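PDB 3GBH: NAD(P)H-flavin oxidoreductase from Staphylococcus epidermidis ATCC 12228, which binds flavin mononucleotide and probably uses NAD(P)H to reduce the flavin and pass electrons to a second substrate. Local coordinates for residues S17-K22 with A198-R203; V23-Y28 with I191-Q196; D36-K41 with M148-T153. One frame throughout, in Å; residues are numbered along the deposited sequence.

How the contacts relate
Contact 1 builds the phosphate end of the flavin mononucleotide site; contacts 2 and 3 lie further off, the Phe24 side chain about 9 Å and the Gln149 side chain about 8 Å from a bound flavin mononucleotide. Segment 17-22 runs straight on into 23-28, and 191-196 likewise leads toward 198-203. Contacts 1 and 2, with centres about 15 Å apart, touch where Val21 CG1 packs 3.7 Å from Lys194 CB. Contact 3, about 18 Å from each of the others between centres, meets contact 1 where Arg18 CG lies 3.9 Å from Leu152 CD2, so helix 132-156 packs against the chain of Arg18, whose guanidinium binds the phosphate. Contacts 1 and 3 also touch the second subunit, whereas contact 2 stays within its own chain.

Contact 1 (S17-K22 with A198-R203); sequences SRKSVK and AHDSVR. With FMN (flavin mononucleotide), chain H.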
loop_
_atom_site.group_PDB
_atom_site.type_symbol
_atom_site.label_atom_id
_atom_site.label_comp_id
_atom_site.label_asym_id
_atom_site.label_seq_id
_atom_site.Cartn_x
_atom_site.Cartn_y
_atom_site.Cartn_z
ATOM N N SER B 17 -11.173 16.572 -8.179
ATOM C CA SER B 17 -12.204 17.507 -8.640
ATOM C C SER B 17 -11.649 18.838 -9.133
ATOM O O SER B 17 -12.413 19.681 -9.620
ATOM C CB SER B 17 -13.243 17.744 -7.542
ATOM O OG SER B 17 -12.614 18.160 -6.359
ATOM N N ARG B 18 -10.337 19.040 -9.033
ATOM C CA ARG B 18 -9.698 20.253 -9.560
ATOM C C ARG B 18 -9.709 20.168 -11.098
ATOM O O ARG B 18 -8.924 19.437 -11.698
ATOM C CB ARG B 18 -8.256 20.369 -9.043
ATOM C CG ARG B 18 -7.627 21.773 -9.044
ATOM C CD ARG B 18 -7.382 22.347 -10.447
ATOM N NE ARG B 18 -6.693 21.383 -11.322
ATOM C CZ ARG B 18 -6.848 21.350 -12.644
ATOM N NH1 ARG B 18 -7.634 22.244 -13.240
ATOM N NH2 ARG B 18 -6.271 20.398 -13.365
ATOM N N LYS B 19 -10.613 20.921 -11.711
ATOM C CA LYS B 19 -10.775 21.006 -13.158
ATOM C C LYS B 19 -11.070 22.469 -13.552
ATOM O O LYS B 19 -11.469 23.281 -12.699
ATOM C CB LYS B 19 -11.932 20.089 -13.617
ATOM C CG LYS B 19 -11.816 18.618 -13.126
ATOM C CD LYS B 19 -13.009 17.790 -13.571
ATOM C CE LYS B 19 -12.916 16.367 -13.039
ATOM N NZ LYS B 19 -14.151 15.622 -13.295
ATOM N N SER B 20 -10.846 22.806 -14.826
ATOM C CA SER B 20 -11.057 24.176 -15.305
ATOM C C SER B 20 -12.539 24.435 -15.534
ATOM O O SER B 20 -13.125 23.994 -16.524
ATOM C CB SER B 20 -10.290 24.438 -16.608
ATOM O OG SER B 20 -8.896 24.540 -16.366
ATOM N N VAL B 21 -13.129 25.195 -14.630
ATOM C CA VAL B 21 -14.494 25.662 -14.765
ATOM C C VAL B 21 -14.409 27.024 -15.442
ATOM O O VAL B 21 -13.609 27.857 -15.036
ATOM C CB VAL B 21 -15.149 25.767 -13.370
ATOM C CG1 VAL B 21 -16.422 26.560 -13.413
ATOM C CG2 VAL B 21 -15.370 24.368 -12.809
ATOM N N LYS B 22 -15.213 27.225 -16.481
ATOM C CA LYS B 22 -15.197 28.467 -17.271
ATOM C C LYS B 22 -16.456 29.347 -17.152
ATOM O O LYS B 22 -16.471 30.472 -17.650
ATOM C CB LYS B 22 -14.909 28.101 -18.736
ATOM C CG LYS B 22 -13.619 27.285 -18.832
ATOM C CD LYS B 22 -13.064 27.159 -20.209
ATOM C CE LYS B 22 -11.798 26.308 -20.160
ATOM N NZ LYS B 22 -11.078 26.382 -21.458
ATOM N N ALA B 198 -17.062 21.566 -15.342
ATOM C CA ALA B 198 -15.926 21.468 -16.261
ATOM C C ALA B 198 -16.053 20.278 -17.211
ATOM O O ALA B 198 -16.661 19.262 -16.855
ATOM C CB ALA B 198 -14.647 21.339 -15.474
ATOM N N HIS B 199 -15.485 20.401 -18.410
ATOM C CA HIS B 199 -15.226 19.224 -19.245
ATOM C C HIS B 199 -14.080 18.388 -18.656
ATOM O O HIS B 199 -13.041 18.940 -18.237
ATOM C CB HIS B 199 -14.842 19.629 -20.663
ATOM C CG HIS B 199 -15.955 20.269 -21.420
ATOM N ND1 HIS B 199 -17.126 19.603 -21.721
ATOM C CD2 HIS B 199 -16.087 21.516 -21.930
ATOM C CE1 HIS B 199 -17.931 20.417 -22.385
ATOM N NE2 HIS B 199 -17.324 21.583 -22.525
ATOM N N ASP B 200 -14.265 17.072 -18.622
ATOM C CA ASP B 200 -13.182 16.166 -18.299
ATOM C C ASP B 200 -12.131 16.198 -19.415
ATOM O O ASP B 200 -12.469 16.459 -20.563
ATOM C CB ASP B 200 -13.699 14.736 -18.164
ATOM C CG ASP B 200 -14.504 14.519 -16.879
ATOM O OD1 ASP B 200 -14.364 15.314 -15.921
ATOM O OD2 ASP B 200 -15.281 13.546 -16.848
ATOM N N SER B 201 -10.878 15.919 -19.070
ATOM C CA SER B 201 -9.774 16.002 -20.031
ATOM C C SER B 201 -8.858 14.817 -19.861
ATOM O O SER B 201 -8.938 14.119 -18.859
ATOM C CB SER B 201 -9.016 17.298 -19.858
ATOM O OG SER B 201 -8.614 17.478 -18.521
ATOM N N VAL B 202 -8.034 14.539 -20.873
ATOM C CA VAL B 202 -7.168 13.365 -20.834
ATOM C C VAL B 202 -5.762 13.759 -20.431
ATOM O O VAL B 202 -5.355 14.937 -20.536
ATOM C CB VAL B 202 -7.076 12.593 -22.194
ATOM C CG1 VAL B 202 -8.412 11.909 -22.516
ATOM C CG2 VAL B 202 -6.543 13.510 -23.329
ATOM N N ARG B 203 -5.023 12.756 -19.961
ATOM C CA ARG B 203 -3.597 12.918 -19.690
ATOM C C ARG B 203 -2.832 11.811 -20.416
ATOM O O ARG B 203 -3.364 10.719 -20.638
ATOM C CB ARG B 203 -3.311 12.902 -18.197
ATOM C CG ARG B 203 -3.914 14.063 -17.434
ATOM C CD ARG B 203 -3.297 15.410 -17.825
ATOM N NE ARG B 203 -3.792 16.493 -17.000
ATOM C CZ ARG B 203 -4.986 17.069 -17.161
ATOM N NH1 ARG B 203 -5.815 16.680 -18.125
ATOM N NH2 ARG B 203 -5.367 18.044 -16.359
HETATM N N1 FMN H . -8.135 27.927 -20.298
HETATM C C2 FMN H . -8.860 28.929 -20.927
HETATM O O2 FMN H . -10.076 28.821 -21.116
HETATM N N3 FMN H . -8.206 30.049 -21.366
HETATM C C4 FMN H . -6.831 30.204 -21.172
HETATM O O4 FMN H . -6.269 31.234 -21.588
HETATM C C4A FMN H . -6.109 29.193 -20.559
HETATM N N5 FMN H . -4.740 29.283 -20.379
HETATM C C5A FMN H . -4.100 28.448 -19.487
HETATM C C6 FMN H . -2.807 28.742 -19.019
HETATM C C7 FMN H . -2.173 27.907 -18.124
HETATM C C7M FMN H . -0.788 28.233 -17.636
HETATM C C8 FMN H . -2.819 26.743 -17.694
HETATM C C8M FMN H . -2.197 25.791 -16.720
HETATM C C9 FMN H . -4.090 26.450 -18.157
HETATM C C9A FMN H . -4.760 27.292 -19.049
HETATM N N10 FMN H . -6.057 27.014 -19.507
HETATM C C10 FMN H . -6.775 28.038 -20.126
HETATM C "C1'" FMN H . -6.822 25.814 -18.987
HETATM C "C2'" FMN H . -6.281 24.577 -19.704
HETATM O "O2'" FMN H . -6.803 24.487 -21.019
HETATM C "C3'" FMN H . -6.635 23.330 -18.887
HETATM O "O3'" FMN H . -5.951 23.381 -17.661
HETATM C "C4'" FMN H . -6.320 22.010 -19.591
HETATM O "O4'" FMN H . -7.141 21.892 -20.754
HETATM C "C5'" FMN H . -6.559 20.838 -18.643
HETATM O "O5'" FMN H . -7.922 20.806 -18.238
HETATM P P FMN H . -8.301 20.860 -16.687
HETATM O O1P FMN H . -9.791 20.777 -16.526
HETATM O O2P FMN H . -7.720 22.123 -16.122
HETATM O O3P FMN H . -7.658 19.703 -15.960
HETATM O O HOH W 1 -13.727 22.660 -18.838
#
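Two arginines, Arg18 and Arg203, bring the edges of their guanidinium groups together at the phosphate of flavin mononucleotide, in the anion-binding part of a nitroreductase-family flavin site. Their NH2 atoms are 3.9 Å apart, each near the other's guanidinium plane, and both donate to FMN O3P, so the two cations share one anionic oxygen. Arg18 reaches the phosphate through a chain bent at chi2 and chi3, and its NH1 adds a nearly straight bond to FMN O2P (2.9 Å, 172°). The Arg203 guanidinium is held in its plane by NH1, which donates to both Ser201 OG and Val202 O. Backbone carbonyls of Lys44 and Ala45 of the second subunit receive further bonds from these arginines, so the phosphate site lies at the interface with that subunit. Ser20 grips the phosphate twice, through its backbone N to FMN O1P and its OG to FMN O2P. Away from the phosphate, the extended Lys19 chain crosses Asp200 at a slant and ends in a salt bridge, NZ to the syn side of OD1 at 2.7 Å. Ala198 CB packs against Lys19 CB at 3.5 Å, and a water donates to Ser20 O while accepting from His199 N.

Contact 2 (V23-Y28 with I191-Q196); sequences VFDENY and IGKKAQ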
loop_
_atom_site.group_PDB
_atom_site.type_symbol
_atom_site.label_atom_id
_atom_site.label_comp_id
_atom_site.label_asym_id
_atom_site.label_seq_id
_atom_site.Cartn_x
_atom_site.Cartn_y
_atom_site.Cartn_z
ATOM N N VAL B 23 -17.493 28.835 -16.488
ATOM C CA VAL B 23 -18.725 29.579 -16.247
ATOM C C VAL B 23 -19.035 29.493 -14.738
ATOM O O VAL B 23 -19.262 28.408 -14.201
ATOM C CB VAL B 23 -19.883 29.000 -17.069
ATOM C CG1 VAL B 23 -21.135 29.840 -16.921
ATOM C CG2 VAL B 23 -19.476 28.897 -18.544
ATOM N N PHE B 24 -19.006 30.644 -14.078
ATOM C CA PHE B 24 -19.250 30.762 -12.657
ATOM C C PHE B 24 -20.580 31.466 -12.396
ATOM O O PHE B 24 -21.178 32.064 -13.302
ATOM C CB PHE B 24 -18.140 31.572 -12.002
ATOM C CG PHE B 24 -16.776 31.034 -12.263
ATOM C CD1 PHE B 24 -16.206 30.114 -11.397
ATOM C CD2 PHE B 24 -16.052 31.441 -13.384
ATOM C CE1 PHE B 24 -14.937 29.607 -11.640
ATOM C CE2 PHE B 24 -14.763 30.927 -13.631
ATOM C CZ PHE B 24 -14.216 30.019 -12.757
ATOM N N ASP B 25 -21.040 31.356 -11.153
ATOM C CA ASP B 25 -22.222 32.038 -10.699
ATOM C C ASP B 25 -21.885 33.537 -10.563
ATOM O O ASP B 25 -21.112 33.982 -9.702
ATOM C CB ASP B 25 -22.729 31.406 -9.397
ATOM C CG ASP B 25 -24.001 32.062 -8.862
ATOM O OD1 ASP B 25 -24.411 33.131 -9.369
ATOM O OD2 ASP B 25 -24.576 31.512 -7.906
ATOM N N GLU B 26 -22.485 34.306 -11.450
ATOM C CA GLU B 26 -22.214 35.727 -11.572
ATOM C C GLU B 26 -22.682 36.519 -10.356
ATOM O O GLU B 26 -22.260 37.659 -10.153
ATOM C CB GLU B 26 -22.943 36.230 -12.820
ATOM C CG GLU B 26 -22.311 37.400 -13.527
ATOM C CD GLU B 26 -23.222 37.957 -14.610
ATOM O OE1 GLU B 26 -24.034 37.177 -15.151
ATOM O OE2 GLU B 26 -23.142 39.178 -14.898
ATOM N N ASN B 27 -23.572 35.928 -9.562
ATOM C CA ASN B 27 -24.153 36.603 -8.401
ATOM C C ASN B 27 -23.576 36.132 -7.078
ATOM O O ASN B 27 -24.002 36.577 -6.022
ATOM C CB ASN B 27 -25.643 36.374 -8.396
ATOM C CG ASN B 27 -26.313 36.959 -9.612
ATOM O OD1 ASN B 27 -26.917 36.233 -10.401
ATOM N ND2 ASN B 27 -26.193 38.276 -9.788
ATOM N N TYR B 28 -22.619 35.212 -7.135
ATOM C CA TYR B 28 -21.955 34.736 -5.945
ATOM C C TYR B 28 -20.638 35.480 -5.796
ATOM O O TYR B 28 -19.828 35.496 -6.727
ATOM C CB TYR B 28 -21.679 33.234 -6.041
ATOM C CG TYR B 28 -21.042 32.762 -4.798
ATOM C CD1 TYR B 28 -19.672 32.776 -4.666
ATOM C CD2 TYR B 28 -21.809 32.383 -3.710
ATOM C CE1 TYR B 28 -19.071 32.410 -3.488
ATOM C CE2 TYR B 28 -21.215 31.997 -2.517
ATOM C CZ TYR B 28 -19.837 32.020 -2.415
ATOM O OH TYR B 28 -19.187 31.655 -1.256
ATOM N N ILE B 191 -11.731 32.594 -10.294
ATOM C CA ILE B 191 -12.200 31.834 -9.138
ATOM C C ILE B 191 -13.647 32.223 -8.845
ATOM O O ILE B 191 -14.037 33.371 -9.009
ATOM C CB ILE B 191 -11.271 32.063 -7.913
ATOM C CG1 ILE B 191 -11.693 31.185 -6.719
ATOM C CG2 ILE B 191 -11.240 33.553 -7.495
ATOM C CD1 ILE B 191 -10.681 31.242 -5.558
ATOM N N GLY B 192 -14.446 31.239 -8.472
ATOM C CA GLY B 192 -15.826 31.483 -8.127
ATOM C C GLY B 192 -16.517 30.181 -7.840
ATOM O O GLY B 192 -15.866 29.125 -7.736
ATOM N N LYS B 193 -17.830 30.264 -7.741
ATOM C CA LYS B 193 -18.694 29.110 -7.577
ATOM C C LYS B 193 -19.136 28.661 -8.956
ATOM O O LYS B 193 -19.634 29.472 -9.737
ATOM C CB LYS B 193 -19.911 29.499 -6.736
ATOM C CG LYS B 193 -20.884 28.383 -6.472
ATOM C CD LYS B 193 -21.934 28.824 -5.449
ATOM C CE LYS B 193 -22.978 27.730 -5.155
ATOM N NZ LYS B 193 -23.748 27.359 -6.375
ATOM N N LYS B 194 -18.994 27.373 -9.260
ATOM C CA LYS B 194 -19.300 26.890 -10.622
ATOM C C LYS B 194 -20.775 27.036 -10.975
ATOM O O LYS B 194 -21.644 26.792 -10.125
ATOM C CB LYS B 194 -18.824 25.442 -10.837
ATOM C CG LYS B 194 -19.688 24.349 -10.262
ATOM C CD LYS B 194 -19.074 22.971 -10.595
ATOM C CE LYS B 194 -19.892 21.797 -10.049
ATOM N NZ LYS B 194 -19.289 20.487 -10.445
ATOM N N ALA B 195 -21.059 27.454 -12.213
ATOM C CA ALA B 195 -22.436 27.451 -12.742
ATOM C C ALA B 195 -22.596 26.358 -13.801
ATOM O O ALA B 195 -23.699 25.973 -14.094
ATOM C CB ALA B 195 -22.810 28.791 -13.322
ATOM N N GLN B 196 -21.484 25.882 -14.368
ATOM C CA GLN B 196 -21.480 24.698 -15.244
ATOM C C GLN B 196 -20.308 23.789 -14.926
ATOM O O GLN B 196 -19.232 24.259 -14.674
ATOM C CB GLN B 196 -21.351 25.122 -16.703
ATOM C CG GLN B 196 -22.633 25.599 -17.335
ATOM C CD GLN B 196 -22.424 26.127 -18.764
ATOM O OE1 GLN B 196 -23.136 27.038 -19.208
ATOM N NE2 GLN B 196 -21.451 25.546 -19.487
HETATM O O HOH W 2 -17.627 25.463 -16.902
HETATM O O HOH W 3 -18.998 32.673 -8.656
#
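Lys193 sets its CD over one face of the Tyr28 ring, beside a single antiparallel bridge that pairs Phe24 with Lys194. From the backbone the lysine can be followed outward. Its CB meets the ring first, 3.9 Å from Tyr28 CD1. With CG anti to the backbone N (chi1 -179°), the chain then passes on extended to CD, nearly at right angles to the tyrosine side chain. CD makes the CH-pi contact, 4.3 Å from the ring centroid and offset toward the rim. A bend at chi4 finally brings NZ to 4.5 Å from Asp25 OD2, beyond a salt bridge, though the opposite charges probably still attract weakly. The Tyr28 OH is hydrogen-bonded to the hydroxyl of Tyr159.

The bridge itself rests on two good backbone bonds, Asp25 N to Lys193 O (2.7 Å) and Ala195 N to Val23 O (2.8 Å); Gln196 N adds a weak one to Val23 O. A water extends the link, donating to Asp25 O and accepting from Lys193 N. Beyond it the chain reverses in a type I turn from Asp25 to Tyr28, and Asp25 OD1 takes the backbone N-H of Asn27 in an Asx turn. Phe24 brings CD1 to 3.6 Å from Gly192 CA, close against a residue without a side chain. At the other end, Val23 packs its CG1 on Ala195 CB while CG2 lies against the Gln196 amide.

The pairing ties the loop between helices 11-17 and 32-42 to the exit of strand 183-192. Helix 76-81 borders it through Arg77, which touches Val23 and Gln196, and strand 160-164 lies alongside Ile191 and Lys194.

Contact 3 (D36-K41 with M148-T153); sequences DEIITK and MQLMLT
Ile38 opens the helix-helix contact by turning its CG2 methyl to Leu150 CD2, 4.1 Å away, the two side chains crossing at about a right angle. With CG2 anti to the backbone N, this branch serves the partner helix, while His157 and Tyr159 lie against the same isoleucine. Its CA is also met by the methyl of Thr153, and here the two backbones come nearest, with the CA atoms of Ile38 and Thr153 5.9 Å apart. Next in sequence, Ile39 turns its CB away and packs on Ile56 and Val58 of strand 54-59. Both helices thus pack on the sheet, 132-156 by Met151 on strand 160-164, in the alpha+beta fold of the nitroreductase family; the axes of the two short segments approach to 8.8 Å, their directions 139° apart. One turn on from Ile38, Lys41 rests its CB on Thr153 CG2 at 3.8 Å, after which its chain bends off and NZ is hydrogen-bonded to Asn16 OD1 of the second subunit. Thr153 keeps its methyl on this side while its OG1 donates back to Gln149 O. The Lys41 carbonyl takes a bond from Gln149 NE2, 2.8 Å long, the oxygen lying close to the plane of the glutamine amide.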
loop_
_atom_site.group_PDB
_atom_site.type_symbol
_atom_site.label_atom_id
_atom_site.label_comp_id
_atom_site.label_asym_id
_atom_site.label_seq_id
_atom_site.Cartn_x
_atom_site.Cartn_y
_atom_site.Cartn_z
ATOM N N ASP B 36 -8.994 35.410 1.929
ATOM C CA ASP B 36 -7.774 35.530 2.718
ATOM C C ASP B 36 -7.286 34.181 3.287
ATOM O O ASP B 36 -6.094 33.938 3.324
ATOM C CB ASP B 36 -7.949 36.567 3.821
ATOM C CG ASP B 36 -7.805 37.996 3.302
ATOM O OD1 ASP B 36 -7.541 38.171 2.093
ATOM O OD2 ASP B 36 -7.980 38.923 4.102
ATOM N N GLU B 37 -8.209 33.316 3.720
ATOM C CA GLU B 37 -7.855 31.954 4.141
ATOM C C GLU B 37 -7.224 31.182 3.002
ATOM O O GLU B 37 -6.169 30.559 3.158
ATOM C CB GLU B 37 -9.080 31.171 4.622
ATOM C CG GLU B 37 -9.609 31.573 5.946
ATOM C CD GLU B 37 -10.894 30.787 6.328
ATOM O OE1 GLU B 37 -11.116 29.704 5.729
ATOM O OE2 GLU B 37 -11.667 31.241 7.210
ATOM N N ILE B 38 -7.860 31.244 1.835
ATOM C CA ILE B 38 -7.322 30.636 0.629
ATOM C C ILE B 38 -5.917 31.131 0.298
ATOM O O ILE B 38 -5.021 30.341 0.053
ATOM C CB ILE B 38 -8.283 30.855 -0.567
ATOM C CG1 ILE B 38 -9.592 30.069 -0.340
ATOM C CG2 ILE B 38 -7.611 30.477 -1.872
ATOM C CD1 ILE B 38 -10.743 30.465 -1.320
ATOM N N ILE B 39 -5.706 32.436 0.297
ATOM C CA ILE B 39 -4.375 32.978 -0.024
ATOM C C ILE B 39 -3.347 32.664 1.072
ATOM O O ILE B 39 -2.187 32.359 0.792
ATOM C CB ILE B 39 -4.460 34.485 -0.301
ATOM C CG1 ILE B 39 -5.270 34.717 -1.591
ATOM C CG2 ILE B 39 -3.042 35.111 -0.445
ATOM C CD1 ILE B 39 -5.724 36.178 -1.768
ATOM N N THR B 40 -3.756 32.734 2.328
ATOM C CA THR B 40 -2.867 32.370 3.416
ATOM C C THR B 40 -2.297 30.933 3.202
ATOM O O THR B 40 -1.089 30.738 3.280
ATOM C CB THR B 40 -3.583 32.493 4.767
ATOM O OG1 THR B 40 -3.973 33.859 4.980
ATOM C CG2 THR B 40 -2.682 32.031 5.946
ATOM N N LYS B 41 -3.163 29.952 2.926
ATOM C CA LYS B 41 -2.727 28.573 2.639
ATOM C C LYS B 41 -1.884 28.430 1.408
ATOM O O LYS B 41 -0.943 27.666 1.388
ATOM C CB LYS B 41 -3.929 27.652 2.481
ATOM C CG LYS B 41 -4.626 27.379 3.734
ATOM C CD LYS B 41 -3.943 26.252 4.504
ATOM C CE LYS B 41 -4.483 26.157 5.934
ATOM N NZ LYS B 41 -3.359 25.898 6.882
HETATM N N MSE B 148 -0.679 26.633 -8.001
HETATM C CA MSE B 148 -1.257 25.291 -7.938
HETATM C C MSE B 148 -1.872 25.077 -6.561
HETATM O O MSE B 148 -2.987 24.608 -6.428
HETATM C CB MSE B 148 -0.193 24.219 -8.190
HETATM C CG MSE B 148 -0.767 22.822 -8.242
HETATM SE SE MSE B 148 -1.732 22.488 -9.913
HETATM C CE MSE B 148 -3.565 22.409 -9.217
ATOM N N GLN B 149 -1.125 25.403 -5.517
ATOM C CA GLN B 149 -1.638 25.246 -4.186
ATOM C C GLN B 149 -2.877 26.140 -3.960
ATOM O O GLN B 149 -3.806 25.730 -3.283
ATOM C CB GLN B 149 -0.528 25.461 -3.163
ATOM C CG GLN B 149 -0.894 25.129 -1.750
ATOM C CD GLN B 149 0.329 24.820 -0.903
ATOM O OE1 GLN B 149 1.041 23.865 -1.158
ATOM N NE2 GLN B 149 0.567 25.641 0.120
ATOM N N LEU B 150 -2.922 27.331 -4.562
ATOM C CA LEU B 150 -4.130 28.183 -4.476
ATOM C C LEU B 150 -5.350 27.502 -5.115
ATOM O O LEU B 150 -6.441 27.499 -4.546
ATOM C CB LEU B 150 -3.868 29.527 -5.157
ATOM C CG LEU B 150 -4.839 30.654 -4.831
ATOM C CD1 LEU B 150 -4.113 31.993 -5.027
ATOM C CD2 LEU B 150 -6.127 30.530 -5.644
HETATM N N MSE B 151 -5.157 26.900 -6.282
HETATM C CA MSE B 151 -6.259 26.210 -6.968
HETATM C C MSE B 151 -6.783 25.005 -6.193
HETATM O O MSE B 151 -7.996 24.784 -6.119
HETATM C CB MSE B 151 -5.842 25.826 -8.383
HETATM C CG MSE B 151 -5.603 27.026 -9.291
HETATM SE SE MSE B 151 -5.423 26.459 -11.155
HETATM C CE MSE B 151 -3.478 26.183 -11.154
ATOM N N LEU B 152 -5.880 24.253 -5.566
ATOM C CA LEU B 152 -6.287 23.119 -4.742
ATOM C C LEU B 152 -7.044 23.584 -3.501
ATOM O O LEU B 152 -8.115 23.062 -3.174
ATOM C CB LEU B 152 -5.077 22.230 -4.373
ATOM C CG LEU B 152 -4.490 21.526 -5.602
ATOM C CD1 LEU B 152 -3.106 20.913 -5.323
ATOM C CD2 LEU B 152 -5.434 20.490 -6.125
ATOM N N THR B 153 -6.512 24.594 -2.831
ATOM C CA THR B 153 -7.162 25.134 -1.621
ATOM C C THR B 153 -8.516 25.728 -1.948
ATOM O O THR B 153 -9.480 25.536 -1.213
ATOM C CB THR B 153 -6.284 26.199 -0.892
ATOM O OG1 THR B 153 -5.005 25.623 -0.625
ATOM C CG2 THR B 153 -6.954 26.595 0.449
#